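Local coordinates for protein polysialic acid O-acetyltransferase (PDB 3JQY) that transfers acetyl groups from acetyl-CoA to hydroxyls of capsular polysialic acid, acting as a homotrimer of left-handed beta-helices, at residues 101-115 against 122-136. Numbering follows the deposited sequence. Where two conformers were deposited one is given.
Sequences TKGSKVIIGRRTTIG and TDKCNVTIGHDCMIA
Strands 105-108 and 126-129 run parallel, one coil of the left-handed beta-helix stacked on the next. Their ladder alternates sides, Lys105 N to Cys125 O, Val127 N to Lys105 O, Ile107 N to Val127 O, and resumes past the corner, where Thr113 pairs with Met134 and Ile114 with Ile135, Ile135 N donating to Thr113 O. Val106, Val127, Ile108 and Ile129 all face inward. Val106 CG2 lies 4.4 Å from Val127 CB, Ile114 CG1 3.9 Å from Ile135 CB, and Ile114 CD1 reaches Ile129 CD1; branched apolar side chains suit this dry interior.

Side-chain hydroxyls secure the turns. Thr112 OG1, set anti to its carbonyl carbon (chi1 -80°), donates to Gly130 O at 2.8 Å, in the carbonyl plane, and accepts from Cys133 N. Ser104 OG likewise receives Cys125 N while donating to Thr101 O, and Thr122 OG1 takes Thr101 N and also bonds Val99. Threonine and serine suit these corners because one hydroxyl can both give and accept.

At the outer corner the backbone Arg110 N donates to His131 ND1 at 2.8 Å, in the ring plane. The Arg110 guanidinium stacks on the ring face, planes 15° apart. Beside it Arg111 forms a bidentate salt bridge with Asp132, NE to OD1 at 2.8 Å and NH2 to OD2, two oxygens matching two N-H groups. Asp132 OD2 also bonds Tyr238.

Gly109 lies so close to Gly130 and His131 that a side chain would collide. The interior thus relies on apolar contact, whereas the corners are joined by hydrogen bonds, a salt bridge and a stack.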
ATOM      1  N   THR B 101      21.719  -3.311 -11.370  1.00 12.17           N
ATOM      2  CA  THR B 101      22.760  -2.495 -10.755  1.00 12.56           C
ATOM      3  C   THR B 101      24.000  -3.306 -10.425  1.00 13.55           C
ATOM      4  O   THR B 101      23.921  -4.354  -9.780  1.00 14.54           O
ATOM      5  CB  THR B 101      22.244  -1.853  -9.442  1.00 18.53           C
ATOM      6  OG1 THR B 101      21.155  -0.968  -9.729  1.00 20.25           O
ATOM      7  CG2 THR B 101      23.354  -1.079  -8.748  1.00 20.89           C
ATOM      8  N   LYS B 102      25.131  -2.829 -10.876  1.00 11.59           N
ATOM      9  CA  LYS B 102      26.401  -3.396 -10.515  1.00 17.05           C
ATOM     10  C   LYS B 102      26.601  -4.886 -10.720  1.00 19.84           C
ATOM     11  O   LYS B 102      27.076  -5.593  -9.861  1.00 19.63           O
ATOM     12  CB  LYS B 102      26.732  -3.038  -9.098  1.00 20.11           C
ATOM     13  CG  LYS B 102      27.004  -1.599  -8.922  1.00 29.63           C
ATOM     14  CD  LYS B 102      27.006  -1.213  -7.474  1.00 27.01           C
ATOM     15  CE  LYS B 102      27.570   0.073  -7.322  1.00 42.68           C
ATOM     16  NZ  LYS B 102      26.657   1.051  -6.860  1.00 40.59           N
ATOM     17  N   GLY B 103      26.264  -5.317 -11.905  1.00 15.83           N
ATOM     18  CA  GLY B 103      26.489  -6.699 -12.283  1.00 15.42           C
ATOM     19  C   GLY B 103      25.351  -7.613 -11.890  1.00 16.84           C
ATOM     20  O   GLY B 103      25.578  -8.728 -11.423  1.00 17.82           O
ATOM     21  N   SER B 104      24.120  -7.145 -12.081  1.00 12.54           N
ATOM     22  CA  SER B 104      22.949  -7.954 -11.772  1.00 13.12           C
ATOM     23  C   SER B 104      22.381  -8.594 -13.039  1.00 10.41           C
ATOM     24  O   SER B 104      22.619  -8.117 -14.147  1.00 15.73           O
ATOM     25  CB  SER B 104      21.876  -7.094 -11.101  1.00 14.82           C
ATOM     26  OG  SER B 104      22.320  -6.613  -9.841  1.00 13.75           O
ATOM     27  N   LYS B 105      21.630  -9.676 -12.855  1.00 10.38           N
ATOM     28  CA  LYS B 105      20.913 -10.334 -13.941  1.00 12.00           C
ATOM     29  C   LYS B 105      19.422 -10.341 -13.631  1.00 12.77           C
ATOM     30  O   LYS B 105      19.011 -10.714 -12.540  1.00 11.96           O
ATOM     31  CB  LYS B 105      21.397 -11.774 -14.116  1.00 12.94           C
ATOM     32  CG  LYS B 105      22.860 -11.915 -14.480  1.00 22.40           C
ATOM     33  CD  LYS B 105      23.186 -13.376 -14.792  1.00 25.38           C
ATOM     34  CE  LYS B 105      24.661 -13.683 -14.583  1.00 45.67           C
ATOM     35  NZ  LYS B 105      25.538 -12.897 -15.493  1.00 46.97           N
ATOM     36  N   VAL B 106      18.610  -9.915 -14.588  1.00 10.78           N
ATOM     37  CA  VAL B 106      17.164  -9.948 -14.410  1.00 12.78           C
ATOM     38  C   VAL B 106      16.616 -10.698 -15.608  1.00 12.80           C
ATOM     39  O   VAL B 106      16.876 -10.321 -16.744  1.00 12.10           O
ATOM     40  CB  VAL B 106      16.559  -8.540 -14.330  1.00 10.12           C
ATOM     41  CG1 VAL B 106      15.035  -8.611 -14.223  1.00 13.03           C
ATOM     42  CG2 VAL B 106      17.140  -7.782 -13.126  1.00 12.28           C
ATOM     43  N   ILE B 107      15.888 -11.776 -15.346  1.00 10.48           N
ATOM     44  CA  ILE B 107      15.349 -12.622 -16.403  0.56 11.16           C
ATOM     45  C   ILE B 107      13.856 -12.800 -16.202  1.00 12.87           C
ATOM     46  O   ILE B 107      13.406 -13.077 -15.096  1.00 15.94           O
ATOM     47  CB  ILE B 107      15.999 -14.025 -16.404  0.56 12.53           C
ATOM     48  CG1 ILE B 107      17.528 -13.925 -16.375  0.56 14.47           C
ATOM     49  CG2 ILE B 107      15.509 -14.842 -17.601  0.56 15.80           C
ATOM     50  CD1 ILE B 107      18.117 -13.103 -17.492  0.56 13.80           C
ATOM     51  N   ILE B 108      13.096 -12.640 -17.277  1.00 11.45           N
ATOM     52  CA  ILE B 108      11.654 -12.824 -17.235  1.00  9.15           C
ATOM     53  C   ILE B 108      11.258 -13.850 -18.295  1.00 12.06           C
ATOM     54  O   ILE B 108      11.546 -13.673 -19.474  1.00 12.24           O
ATOM     55  CB  ILE B 108      10.946 -11.495 -17.476  1.00  8.97           C
ATOM     56  CG1 ILE B 108      11.343 -10.497 -16.374  1.00 16.37           C
ATOM     57  CG2 ILE B 108       9.433 -11.698 -17.533  1.00 14.17           C
ATOM     58  CD1 ILE B 108      10.805  -9.104 -16.576  1.00 26.02           C
ATOM     59  N   GLY B 109      10.619 -14.932 -17.863  1.00 10.89           N
ATOM     60  CA  GLY B 109      10.362 -16.075 -18.723  1.00 15.94           C
ATOM     61  C   GLY B 109       9.241 -15.896 -19.735  1.00 13.25           C
ATOM     62  O   GLY B 109       8.589 -14.857 -19.792  1.00 14.36           O
ATOM     63  N   ARG B 110       9.011 -16.941 -20.523  1.00 10.54           N
ATOM     64  CA  ARG B 110       8.029 -16.918 -21.603  1.00 13.46           C
ATOM     65  C   ARG B 110       6.588 -16.868 -21.114  1.00 12.02           C
ATOM     66  O   ARG B 110       6.236 -17.510 -20.122  1.00 12.03           O
ATOM     67  CB  ARG B 110       8.206 -18.165 -22.479  1.00 15.34           C
ATOM     68  CG  ARG B 110       9.553 -18.244 -23.153  1.00 12.54           C
ATOM     69  CD  ARG B 110       9.608 -19.407 -24.139  1.00 27.23           C
ATOM     70  NE  ARG B 110       9.821 -20.685 -23.471  1.00 34.27           N
ATOM     71  CZ  ARG B 110      11.018 -21.220 -23.248  1.00 48.20           C
ATOM     72  NH1 ARG B 110      12.116 -20.586 -23.641  1.00 46.20           N
ATOM     73  NH2 ARG B 110      11.121 -22.392 -22.633  1.00 55.24           N
ATOM     74  N   ARG B 111       5.758 -16.114 -21.834  1.00 12.97           N
ATOM     75  CA  ARG B 111       4.319 -16.073 -21.586  1.00 14.68           C
ATOM     76  C   ARG B 111       3.967 -15.576 -20.189  1.00 17.52           C
ATOM     77  O   ARG B 111       2.897 -15.874 -19.667  1.00 17.10           O
ATOM     78  CB  ARG B 111       3.688 -17.452 -21.826  1.00 14.47           C
ATOM     79  CG  ARG B 111       3.942 -18.005 -23.230  1.00 16.13           C
ATOM     80  CD  ARG B 111       3.486 -19.452 -23.359  1.00 19.70           C
ATOM     81  NE  ARG B 111       4.121 -20.321 -22.366  1.00 19.41           N
ATOM     82  CZ  ARG B 111       5.259 -20.980 -22.553  1.00 20.27           C
ATOM     83  NH1 ARG B 111       5.917 -20.887 -23.706  1.00 19.50           N
ATOM     84  NH2 ARG B 111       5.748 -21.736 -21.581  1.00 18.59           N
ATOM     85  N   THR B 112       4.866 -14.812 -19.586  1.00 12.68           N
ATOM     86  CA  THR B 112       4.595 -14.235 -18.281  1.00 11.78           C
ATOM     87  C   THR B 112       3.973 -12.850 -18.460  1.00 11.18           C
ATOM     88  O   THR B 112       4.382 -12.091 -19.338  1.00 14.58           O
ATOM     89  CB  THR B 112       5.889 -14.162 -17.448  1.00 13.98           C
ATOM     90  OG1 THR B 112       6.154 -15.456 -16.882  1.00 11.81           O
ATOM     91  CG2 THR B 112       5.779 -13.121 -16.340  1.00 12.65           C
ATOM     92  N   THR B 113       2.969 -12.533 -17.648  1.00 11.41           N
ATOM     93  CA  THR B 113       2.326 -11.223 -17.712  1.00 10.71           C
ATOM     94  C   THR B 113       2.602 -10.429 -16.450  1.00 13.19           C
ATOM     95  O   THR B 113       2.572 -10.970 -15.345  1.00 11.82           O
ATOM     96  CB  THR B 113       0.807 -11.335 -17.953  1.00 13.13           C
ATOM     97  OG1 THR B 113       0.183 -12.025 -16.859  1.00 14.86           O
ATOM     98  CG2 THR B 113       0.553 -12.108 -19.236  1.00 12.37           C
ATOM     99  N   ILE B 114       2.895  -9.145 -16.626  1.00 10.93           N
ATOM    100  CA  ILE B 114       3.286  -8.296 -15.508  1.00 10.69           C
ATOM    101  C   ILE B 114       2.511  -6.988 -15.564  1.00 13.13           C
ATOM    102  O   ILE B 114       2.522  -6.283 -16.577  1.00 14.67           O
ATOM    103  CB  ILE B 114       4.795  -8.003 -15.538  1.00 12.49           C
ATOM    104  CG1 ILE B 114       5.591  -9.303 -15.335  1.00 12.74           C
ATOM    105  CG2 ILE B 114       5.148  -6.942 -14.511  1.00 13.04           C
ATOM    106  CD1 ILE B 114       7.070  -9.203 -15.695  1.00 17.26           C
ATOM    107  N   GLY B 115       1.833  -6.674 -14.466  1.00 13.88           N
ATOM    108  CA  GLY B 115       0.987  -5.495 -14.396  1.00 13.36           C
ATOM    109  C   GLY B 115       1.710  -4.182 -14.139  1.00 13.39           C
ATOM    110  O   GLY B 115       2.877  -4.153 -13.747  1.00 13.98           O
ATOM    111  N   THR B 122      17.915  -4.207  -7.647  1.00 14.56           N
ATOM    112  CA  THR B 122      19.014  -5.158  -7.491  1.00 12.13           C
ATOM    113  C   THR B 122      20.291  -4.492  -6.990  1.00 16.24           C
ATOM    114  O   THR B 122      20.373  -3.269  -6.893  1.00 14.90           O
ATOM    115  CB  THR B 122      19.371  -5.823  -8.834  1.00 17.00           C
ATOM    116  OG1 THR B 122      19.742  -4.806  -9.775  1.00 15.79           O
ATOM    117  CG2 THR B 122      18.196  -6.610  -9.390  1.00 14.93           C
ATOM    118  N   ASP B 123      21.287  -5.317  -6.683  1.00 16.28           N
ATOM    119  CA  ASP B 123      22.643  -4.844  -6.413  1.00 15.69           C
ATOM    120  C   ASP B 123      23.584  -6.037  -6.452  1.00 18.45           C
ATOM    121  O   ASP B 123      23.683  -6.792  -5.480  1.00 16.01           O
ATOM    122  CB  ASP B 123      22.722  -4.140  -5.056  1.00 19.94           C
ATOM    123  CG  ASP B 123      24.096  -3.549  -4.779  1.00 25.69           C
ATOM    124  OD1 ASP B 123      24.992  -3.667  -5.641  1.00 27.08           O
ATOM    125  OD2 ASP B 123      24.278  -2.958  -3.695  1.00 37.15           O
ATOM    126  N   LYS B 124      24.251  -6.212  -7.592  1.00 12.77           N
ATOM    127  CA  LYS B 124      25.123  -7.362  -7.824  1.00 14.83           C
ATOM    128  C   LYS B 124      24.427  -8.646  -7.404  1.00 18.28           C
ATOM    129  O   LYS B 124      24.968  -9.452  -6.643  1.00 17.33           O
ATOM    130  CB  LYS B 124      26.455  -7.206  -7.082  1.00 19.07           C
ATOM    131  CG  LYS B 124      27.498  -8.248  -7.483  1.00 27.52           C
ATOM    132  CD  LYS B 124      28.894  -7.896  -6.973  1.00 33.65           C
ATOM    133  CE  LYS B 124      29.758  -7.259  -8.061  1.00 44.49           C
ATOM    134  NZ  LYS B 124      29.337  -5.878  -8.443  1.00 37.00           N
ATOM    135  N   CYS B 125      23.210  -8.832  -7.899  1.00 13.58           N
ATOM    136  CA  CYS B 125      22.456 -10.037  -7.592  1.00 14.13           C
ATOM    137  C   CYS B 125      21.470 -10.348  -8.714  1.00 18.36           C
ATOM    138  O   CYS B 125      21.457  -9.678  -9.744  1.00 17.39           O
ATOM    139  CB  CYS B 125      21.743  -9.923  -6.239  1.00 14.77           C
ATOM    140  SG  CYS B 125      20.448  -8.673  -6.171  1.00 17.08           S
ATOM    141  N   ASN B 126      20.656 -11.375  -8.522  1.00 15.05           N
ATOM    142  CA  ASN B 126      19.816 -11.858  -9.612  1.00 11.18           C
ATOM    143  C   ASN B 126      18.355 -11.845  -9.231  1.00 14.22           C
ATOM    144  O   ASN B 126      17.999 -12.211  -8.117  1.00 12.72           O
ATOM    145  CB  ASN B 126      20.229 -13.274 -10.003  1.00 15.92           C
ATOM    146  CG  ASN B 126      21.701 -13.368 -10.368  1.00 21.87           C
ATOM    147  OD1 ASN B 126      22.381 -14.333 -10.014  1.00 29.91           O
ATOM    148  ND2 ASN B 126      22.200 -12.355 -11.064  1.00 15.01           N
ATOM    149  N   VAL B 127      17.511 -11.411 -10.158  1.00 11.04           N
ATOM    150  CA  VAL B 127      16.077 -11.539  -9.974  1.00  9.46           C
ATOM    151  C   VAL B 127      15.538 -12.278 -11.186  1.00 13.00           C
ATOM    152  O   VAL B 127      15.793 -11.886 -12.318  1.00 11.12           O
ATOM    153  CB  VAL B 127      15.388 -10.172  -9.818  1.00 10.50           C
ATOM    154  CG1 VAL B 127      13.882 -10.346  -9.822  1.00 12.30           C
ATOM    155  CG2 VAL B 127      15.849  -9.494  -8.519  1.00 12.45           C
ATOM    156  N   THR B 128      14.826 -13.372 -10.941  1.00 10.90           N
ATOM    157  CA  THR B 128      14.361 -14.241 -12.013  1.00 13.14           C
ATOM    158  C   THR B 128      12.875 -14.522 -11.853  1.00 13.15           C
ATOM    159  O   THR B 128      12.404 -14.805 -10.747  1.00 13.09           O
ATOM    160  CB  THR B 128      15.102 -15.587 -11.983  1.00 12.53           C
ATOM    161  OG1 THR B 128      16.484 -15.375 -12.301  1.00 20.73           O
ATOM    162  CG2 THR B 128      14.492 -16.547 -12.989  1.00 26.67           C
ATOM    163  N   ILE B 129      12.135 -14.416 -12.949  1.00 11.61           N
ATOM    164  CA  ILE B 129      10.736 -14.838 -12.970  1.00 11.06           C
ATOM    165  C   ILE B 129      10.598 -15.918 -14.027  1.00 11.40           C
ATOM    166  O   ILE B 129      11.057 -15.749 -15.150  1.00 14.04           O
ATOM    167  CB  ILE B 129       9.778 -13.670 -13.313  1.00 12.65           C
ATOM    168  CG1 ILE B 129       9.986 -12.510 -12.330  1.00 15.53           C
ATOM    169  CG2 ILE B 129       8.325 -14.143 -13.295  1.00 13.40           C
ATOM    170  CD1 ILE B 129       8.977 -11.398 -12.479  1.00 15.40           C
ATOM    171  N   GLY B 130       9.967 -17.026 -13.661  1.00 12.50           N
ATOM    172  CA  GLY B 130       9.836 -18.167 -14.553  1.00 11.62           C
ATOM    173  C   GLY B 130       8.845 -17.950 -15.674  1.00 13.18           C
ATOM    174  O   GLY B 130       8.315 -16.852 -15.856  1.00 12.80           O
ATOM    175  N   HIS B 131       8.591 -19.007 -16.431  1.00 12.31           N
ATOM    176  CA  HIS B 131       7.613 -18.942 -17.504  1.00 12.16           C
ATOM    177  C   HIS B 131       6.213 -19.020 -16.929  1.00 11.28           C
ATOM    178  O   HIS B 131       6.015 -19.517 -15.820  1.00 12.78           O
ATOM    179  CB  HIS B 131       7.816 -20.103 -18.483  1.00 12.48           C
ATOM    180  CG  HIS B 131       9.241 -20.320 -18.882  1.00 17.17           C
ATOM    181  ND1 HIS B 131       9.940 -19.423 -19.662  1.00 16.91           N
ATOM    182  CD2 HIS B 131      10.094 -21.340 -18.626  1.00 23.88           C
ATOM    183  CE1 HIS B 131      11.166 -19.876 -19.858  1.00 25.54           C
ATOM    184  NE2 HIS B 131      11.286 -21.037 -19.239  1.00 22.81           N
ATOM    185  N   ASP B 132       5.243 -18.518 -17.687  1.00 12.95           N
ATOM    186  CA  ASP B 132       3.826 -18.691 -17.370  1.00 14.85           C
ATOM    187  C   ASP B 132       3.404 -18.121 -16.021  1.00 14.63           C
ATOM    188  O   ASP B 132       2.465 -18.626 -15.397  1.00 13.23           O
ATOM    189  CB  ASP B 132       3.439 -20.171 -17.440  1.00 12.05           C
ATOM    190  CG  ASP B 132       3.651 -20.758 -18.810  1.00 17.53           C
ATOM    191  OD1 ASP B 132       3.110 -20.192 -19.787  1.00 18.24           O
ATOM    192  OD2 ASP B 132       4.354 -21.789 -18.907  1.00 17.08           O
ATOM    193  N   CYS B 133       4.069 -17.060 -15.576  1.00 12.68           N
ATOM    194  CA  CYS B 133       3.647 -16.395 -14.343  1.00  8.43           C
ATOM    195  C   CYS B 133       2.589 -15.322 -14.592  1.00 11.35           C
ATOM    196  O   CYS B 133       2.493 -14.757 -15.688  1.00 11.04           O
ATOM    197  CB  CYS B 133       4.841 -15.788 -13.595  1.00 10.22           C
ATOM    198  SG  CYS B 133       5.948 -17.021 -12.862  1.00 12.15           S
ATOM    199  N   MET B 134       1.785 -15.066 -13.566  1.00 10.01           N
ATOM    200  CA  MET B 134       0.819 -13.980 -13.590  1.00 10.43           C
ATOM    201  C   MET B 134       1.178 -13.030 -12.458  1.00 11.27           C
ATOM    202  O   MET B 134       0.934 -13.325 -11.288  1.00 11.26           O
ATOM    203  CB  MET B 134      -0.608 -14.513 -13.411  1.00 12.50           C
ATOM    204  CG  MET B 134      -1.690 -13.427 -13.479  1.00 13.28           C
ATOM    205  SD  MET B 134      -3.355 -14.123 -13.635  1.00 16.37           S
ATOM    206  CE  MET B 134      -3.554 -14.893 -12.028  1.00 16.55           C
ATOM    207  N   ILE B 135       1.800 -11.911 -12.814  1.00 10.01           N
ATOM    208  CA  ILE B 135       2.202 -10.905 -11.840  1.00  9.64           C
ATOM    209  C   ILE B 135       1.231  -9.731 -11.920  1.00 10.48           C
ATOM    210  O   ILE B 135       1.137  -9.064 -12.954  1.00 11.58           O
ATOM    211  CB  ILE B 135       3.636 -10.407 -12.122  1.00 10.39           C
ATOM    212  CG1 ILE B 135       4.612 -11.585 -12.291  1.00 15.76           C
ATOM    213  CG2 ILE B 135       4.092  -9.431 -11.045  1.00  8.84           C
ATOM    214  CD1 ILE B 135       4.579 -12.593 -11.162  1.00 12.72           C
ATOM    215  N   ALA B 136       0.497  -9.483 -10.840  1.00 10.75           N
ATOM    216  CA  ALA B 136      -0.513  -8.431 -10.833  1.00 10.97           C
ATOM    217  C   ALA B 136       0.125  -7.047 -10.744  1.00 12.16           C
ATOM    218  O   ALA B 136       1.351  -6.913 -10.780  1.00 13.37           O
ATOM    219  CB  ALA B 136      -1.483  -8.642  -9.681  1.00 14.46           C
TER
HETATM  220  O   HOH W   1      18.479  -1.471  -8.610  1.00 23.90           O
HETATM  221  O   HOH W   2      24.599 -11.306 -10.570  1.00 23.24           O
HETATM  222  O   HOH W   3      18.597 -13.893 -13.046  1.00 26.66           O
HETATM  223  O   HOH W   4       1.061 -18.620 -19.587  1.00 26.75           O
HETATM  224  O   HOH W   5      -0.541  -9.996 -15.106  1.00 14.91           O
HETATM  225  O   HOH W   6       3.440  -5.189 -10.980  1.00 10.14           O